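Local atomic coordinates of GphF Dehydratase 1 (Archangium violaceum, PDB entry 6MBF), a protein that probably dehydrates polyketide intermediates and rearranges the resulting olefin, as a dehydratase domain of the gephyronic acid polyketide synthase. Residues R64-N69 against G126-R131; D72-E77 against I232-R237. All blocks are in the same frame, centred on the assembly; numbering follows the deposited sequence.

From the N terminus, helix 52-65 runs out into the loop through Asn69, and the chain then enters strand 73-81. Contact 1 closes the first loop when strand 121-131 comes back, 57 residues on, to lie against the end of that helix and the turn after it. Contact 2 opens at Asp72, before that loop is closed, and finishes much later, at the end of strand 224-234; the two loops therefore cross. Strand 73-81 is their common neighbour, flanked by 121-131 and 224-234. Contact 1 ties the helix exit to the sheet, while contact 2 joins the two HotDog-family portions of the chain. Arg131 of contact 1 pairs by its backbone with Thr73 of contact 2.

Contact 1. Residues R64-N69 against G126-R131; sequences RLLPGN and GRIARR
Arg130 reaches from the end of strand 121-131 across the backbone of Leu66-Asn69, just where the chain leaves helix 52-65. At its base, Arg130 CB packs 4.3 Å from Leu66 CB. With CG anti to the backbone N (chi1 -163°) and the chain extended as far as NE, the side chain runs out alongside the loop instead of folding back on its own strand. CG and then CD pass the carbonyl of Pro67, with Arg130 CD 3.6 Å from Pro67 O. NE is buried here and finds no polar partner in the model. The guanidinium lies against the peptide of residues 67 and 68, and Gly68 N sits 4.3 Å above the centre of one face of the Arg130 group. At the tip the two terminal nitrogens part company. Arg130 NH2 donates to Asn69 O at 2.9 Å (N-H...O 156°), approaching from above that carbonyl's plane, 57° out of it. Arg130 NH1 lies 2.8 Å from Leu66 O, and makes a weak hydrogen bond to Ser63 O in the helix. Toward the other end of the contact, Leu66 supplies the apolar part: its CD1 rests 3.5 Å from Ala129 CA, over the strand backbone, and 3.9 Å from Ile128 CG1. An arginine among carbonyls at a helix C terminus is consistent with a favourable meeting of positive charge and helix dipole. This is surface packing in a hot-dog fold, in which the sheet wraps round a central helix; here the end of an inner strand holds the loop by which the chain leaves the helix.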
loop_
_atom_site.group_PDB
_atom_site.type_symbol
_atom_site.label_atom_id
_atom_site.label_comp_id
_atom_site.label_asym_id
_atom_site.label_seq_id
_atom_site.Cartn_x
_atom_site.Cartn_y
_atom_site.Cartn_z
ATOM N N ARG A 64 -1.478 17.501 1.176
ATOM C CA ARG A 64 -2.485 18.554 1.142
ATOM C C ARG A 64 -2.604 19.316 2.454
ATOM O O ARG A 64 -2.976 20.494 2.439
ATOM C CB ARG A 64 -3.843 17.963 0.757
ATOM C CG ARG A 64 -3.872 17.456 -0.673
ATOM C CD ARG A 64 -4.883 16.320 -0.882
ATOM N NE ARG A 64 -4.992 15.965 -2.295
ATOM C CZ ARG A 64 -4.094 15.244 -2.960
ATOM N NH1 ARG A 64 -3.008 14.787 -2.346
ATOM N NH2 ARG A 64 -4.278 14.981 -4.248
ATOM N N LEU A 65 -2.295 18.685 3.587
ATOM C CA LEU A 65 -2.460 19.337 4.883
ATOM C C LEU A 65 -1.181 19.958 5.415
ATOM O O LEU A 65 -1.245 20.960 6.136
ATOM C CB LEU A 65 -2.970 18.339 5.927
ATOM C CG LEU A 65 -4.376 17.784 5.738
ATOM C CD1 LEU A 65 -4.718 16.821 6.864
ATOM C CD2 LEU A 65 -5.384 18.918 5.667
ATOM N N LEU A 66 -0.037 19.375 5.108
ATOM C CA LEU A 66 1.173 19.808 5.788
ATOM C C LEU A 66 1.974 20.758 4.915
ATOM O O LEU A 66 2.039 20.578 3.692
ATOM C CB LEU A 66 2.044 18.609 6.157
ATOM C CG LEU A 66 1.387 17.641 7.142
ATOM C CD1 LEU A 66 2.284 16.454 7.400
ATOM C CD2 LEU A 66 1.046 18.342 8.451
ATOM N N PRO A 67 2.592 21.765 5.523
ATOM C CA PRO A 67 3.311 22.772 4.741
ATOM C C PRO A 67 4.636 22.254 4.209
ATOM O O PRO A 67 5.248 21.325 4.750
ATOM C CB PRO A 67 3.550 23.891 5.757
ATOM C CG PRO A 67 3.711 23.151 7.048
ATOM C CD PRO A 67 2.710 22.012 6.975
ATOM N N GLY A 68 5.080 22.893 3.144
ATOM C CA GLY A 68 6.405 22.644 2.613
ATOM C C GLY A 68 6.452 22.927 1.129
ATOM O O GLY A 68 5.431 23.141 0.475
ATOM N N ASN A 69 7.676 22.946 0.604
ATOM C CA ASN A 69 7.852 22.941 -0.840
ATOM C C ASN A 69 7.226 21.678 -1.413
ATOM O O ASN A 69 7.196 20.628 -0.764
ATOM C CB ASN A 69 9.335 22.997 -1.209
ATOM C CG ASN A 69 10.112 23.990 -0.373
ATOM O OD1 ASN A 69 10.106 25.191 -0.647
ATOM N ND2 ASN A 69 10.799 23.493 0.649
ATOM N N GLY A 126 -2.105 6.328 11.917
ATOM C CA GLY A 126 -0.674 6.584 11.945
ATOM C C GLY A 126 -0.409 8.071 12.071
ATOM O O GLY A 126 -1.286 8.837 12.481
ATOM N N ARG A 127 0.800 8.470 11.692
ATOM C CA ARG A 127 1.219 9.864 11.768
ATOM C C ARG A 127 1.771 10.297 10.420
ATOM O O ARG A 127 2.271 9.476 9.652
ATOM C CB ARG A 127 2.273 10.068 12.856
ATOM C CG ARG A 127 1.868 9.508 14.195
ATOM C CD ARG A 127 3.054 9.454 15.144
ATOM N NE ARG A 127 2.810 8.534 16.251
ATOM C CZ ARG A 127 2.139 8.857 17.351
ATOM N NH1 ARG A 127 1.639 10.077 17.487
ATOM N NH2 ARG A 127 1.961 7.961 18.309
ATOM N N ILE A 128 1.649 11.587 10.121
ATOM C CA ILE A 128 2.140 12.120 8.856
ATOM C C ILE A 128 3.125 13.247 9.135
ATOM O O ILE A 128 3.057 13.928 10.165
ATOM C CB ILE A 128 1.005 12.610 7.930
ATOM C CG1 ILE A 128 0.025 13.507 8.693
ATOM C CG2 ILE A 128 0.276 11.420 7.270
ATOM C CD1 ILE A 128 -1.004 14.173 7.793
ATOM N N ALA A 129 4.053 13.433 8.206
ATOM C CA ALA A 129 5.050 14.487 8.321
ATOM C C ALA A 129 5.557 14.822 6.927
ATOM O O ALA A 129 5.254 14.137 5.946
ATOM C CB ALA A 129 6.196 14.079 9.250
ATOM N N ARG A 130 6.338 15.894 6.860
ATOM C CA ARG A 130 6.896 16.390 5.616
ATOM C C ARG A 130 8.250 16.998 5.944
ATOM O O ARG A 130 8.387 17.699 6.949
ATOM C CB ARG A 130 5.954 17.418 4.985
ATOM C CG ARG A 130 6.203 17.715 3.538
ATOM C CD ARG A 130 4.922 18.229 2.927
ATOM N NE ARG A 130 5.150 18.849 1.633
ATOM C CZ ARG A 130 4.185 19.361 0.886
ATOM N NH1 ARG A 130 2.927 19.309 1.306
ATOM N NH2 ARG A 130 4.471 19.911 -0.286
ATOM N N ARG A 131 9.250 16.710 5.117
ATOM C CA ARG A 131 10.609 17.158 5.393
ATOM C C ARG A 131 11.261 17.636 4.107
ATOM O O ARG A 131 11.060 17.043 3.044
ATOM C CB ARG A 131 11.450 16.036 6.018
ATOM C CG ARG A 131 12.866 16.451 6.365
ATOM C CD ARG A 131 13.669 15.317 6.981
ATOM N NE ARG A 131 14.065 14.307 6.005
ATOM C CZ ARG A 131 13.558 13.080 5.959
ATOM N NH1 ARG A 131 12.635 12.719 6.836
ATOM N NH2 ARG A 131 13.976 12.217 5.042
#

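Contact 2. Residues D72-E77 against I232-R237; sequences DTLIVE and IELRAR
The guanidinium of Arg237 carries a methyl of Leu74 on one face, CD1 standing 3.7 Å above the plane and toward the rim, the leucine roughly perpendicular to the arginine chain. At its edge, in the plane, a water accepts from Arg237 NE at 3.1 Å and donates to Asp72 O; its bond to Leu234 O is weak. Glu197 pairs with Arg237 NH2 in a salt bridge. The second flat group, the carboxylate of Glu233, lies on the sheet face that also bears Ile75. Its CG is anti to the backbone N (chi1 -177°), which sends the extended chain toward Thr73, whose OG1 donates to Glu233 OE2. Arg231 forms a salt bridge to OE1; Arg131 pairs with OE2, too closely for that oxygen's position to be trusted. Between these groups the strands run antiparallel. Leu74 N bonds to Leu234 O at 3.0 Å and Leu234 N returns to Leu74 O at 2.8 Å; Val76 and Ile232 form a second such hydrogen-bonded pair. On their face, Val76 CB meets Ile232 CG2 at 3.6 Å. A glutamine in place of Glu233 would probably leave Arg131 and Arg231, close to each other, without the negative charge between them. The seam thus joins two kinds of chemistry: mainly apolar packing beside helix 52-65, with the Arg237 guanidinium at its end, and on the other face a buried acid that its arginines would be expected to keep ionised.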
loop_
_atom_site.group_PDB
_atom_site.type_symbol
_atom_site.label_atom_id
_atom_site.label_comp_id
_atom_site.label_asym_id
_atom_site.label_seq_id
_atom_site.Cartn_x
_atom_site.Cartn_y
_atom_site.Cartn_z
ATOM N N ASP A 72 9.330 18.586 -1.154
ATOM C CA ASP A 72 9.665 17.954 0.113
ATOM C C ASP A 72 9.180 16.509 0.130
ATOM O O ASP A 72 8.225 16.143 -0.562
ATOM C CB ASP A 72 9.051 18.723 1.280
ATOM C CG ASP A 72 9.673 20.092 1.468
ATOM O OD1 ASP A 72 9.173 20.856 2.320
ATOM O OD2 ASP A 72 10.651 20.410 0.749
ATOM N N THR A 73 9.850 15.685 0.929
ATOM C CA THR A 73 9.439 14.296 1.072
ATOM C C THR A 73 8.152 14.206 1.890
ATOM O O THR A 73 7.922 14.997 2.809
ATOM C CB THR A 73 10.533 13.476 1.747
ATOM O OG1 THR A 73 10.519 13.740 3.154
ATOM C CG2 THR A 73 11.908 13.811 1.176
ATOM N N LEU A 74 7.308 13.239 1.548
ATOM C CA LEU A 74 6.110 12.930 2.315
ATOM C C LEU A 74 6.383 11.712 3.188
ATOM O O LEU A 74 6.969 10.731 2.728
ATOM C CB LEU A 74 4.928 12.647 1.387
ATOM C CG LEU A 74 4.576 13.680 0.314
ATOM C CD1 LEU A 74 3.496 13.146 -0.618
ATOM C CD2 LEU A 74 4.114 14.955 0.974
ATOM N N ILE A 75 5.944 11.766 4.444
ATOM C CA ILE A 75 6.286 10.741 5.423
ATOM C C ILE A 75 5.021 10.224 6.098
ATOM O O ILE A 75 4.145 11.004 6.487
ATOM C CB ILE A 75 7.266 11.289 6.476
ATOM C CG1 ILE A 75 8.563 11.758 5.804
ATOM C CG2 ILE A 75 7.559 10.234 7.521
ATOM C CD1 ILE A 75 9.287 12.846 6.581
ATOM N N VAL A 76 4.924 8.903 6.241
ATOM C CA VAL A 76 3.910 8.291 7.092
ATOM C C VAL A 76 4.642 7.367 8.057
ATOM O O VAL A 76 5.501 6.592 7.633
ATOM C CB VAL A 76 2.846 7.509 6.288
ATOM C CG1 VAL A 76 1.661 7.181 7.185
ATOM C CG2 VAL A 76 2.371 8.296 5.064
ATOM N N GLU A 77 4.323 7.458 9.348
ATOM C CA GLU A 77 4.974 6.623 10.352
ATOM C C GLU A 77 3.937 5.962 11.253
ATOM O O GLU A 77 2.784 6.396 11.336
ATOM C CB GLU A 77 5.965 7.441 11.204
ATOM C CG GLU A 77 7.192 7.920 10.444
ATOM C CD GLU A 77 8.142 8.723 11.314
ATOM O OE1 GLU A 77 9.342 8.808 10.971
ATOM O OE2 GLU A 77 7.689 9.267 12.341
ATOM N N ILE A 232 7.097 5.017 5.938
ATOM C CA ILE A 232 7.237 5.103 4.491
ATOM C C ILE A 232 7.536 6.554 4.139
ATOM O O ILE A 232 6.900 7.468 4.671
ATOM C CB ILE A 232 5.994 4.583 3.737
ATOM C CG1 ILE A 232 6.189 4.754 2.228
ATOM C CG2 ILE A 232 4.731 5.298 4.184
ATOM C CD1 ILE A 232 5.149 4.024 1.373
ATOM N N GLU A 233 8.537 6.766 3.290
ATOM C CA GLU A 233 8.897 8.102 2.838
ATOM C C GLU A 233 8.889 8.140 1.319
ATOM O O GLU A 233 9.439 7.249 0.671
ATOM C CB GLU A 233 10.261 8.511 3.376
ATOM C CG GLU A 233 10.645 9.918 3.006
ATOM C CD GLU A 233 11.829 10.392 3.800
ATOM O OE1 GLU A 233 12.607 9.532 4.271
ATOM O OE2 GLU A 233 11.969 11.620 3.969
ATOM N N LEU A 234 8.257 9.161 0.751
ATOM C CA LEU A 234 8.141 9.308 -0.696
ATOM C C LEU A 234 8.863 10.571 -1.143
ATOM O O LEU A 234 8.586 11.662 -0.629
ATOM C CB LEU A 234 6.674 9.372 -1.123
ATOM C CG LEU A 234 6.388 9.461 -2.621
ATOM C CD1 LEU A 234 6.814 8.188 -3.359
ATOM C CD2 LEU A 234 4.910 9.735 -2.860
ATOM N N ARG A 235 9.776 10.426 -2.106
ATOM C CA ARG A 235 10.590 11.539 -2.581
ATOM C C ARG A 235 10.223 12.028 -3.969
ATOM O O ARG A 235 10.712 13.087 -4.377
ATOM C CB ARG A 235 12.076 11.160 -2.595
ATOM C CG ARG A 235 12.573 10.513 -1.332
ATOM C CD ARG A 235 14.089 10.484 -1.318
ATOM N NE ARG A 235 14.607 10.141 0.000
ATOM C CZ ARG A 235 15.802 10.505 0.445
ATOM N NH1 ARG A 235 16.599 11.232 -0.327
ATOM N NH2 ARG A 235 16.198 10.152 1.660
ATOM N N ALA A 236 9.444 11.267 -4.728
ATOM C CA ALA A 236 8.985 11.695 -6.042
ATOM C C ALA A 236 7.548 11.234 -6.222
ATOM O O ALA A 236 7.204 10.113 -5.839
ATOM C CB ALA A 236 9.871 11.131 -7.160
ATOM N N ARG A 237 6.710 12.102 -6.785
ATOM C CA ARG A 237 5.301 11.806 -6.992
ATOM C C ARG A 237 5.066 11.266 -8.404
ATOM O O ARG A 237 5.843 11.514 -9.327
ATOM C CB ARG A 237 4.444 13.054 -6.779
ATOM C CG ARG A 237 5.020 14.065 -5.804
ATOM C CD ARG A 237 4.613 13.802 -4.369
ATOM N NE ARG A 237 4.797 14.998 -3.546
ATOM C CZ ARG A 237 3.860 15.926 -3.356
ATOM N NH1 ARG A 237 4.107 16.986 -2.595
ATOM N NH2 ARG A 237 2.668 15.787 -3.922
HETATM O O HOH W 1 7.663 14.162 -2.614
#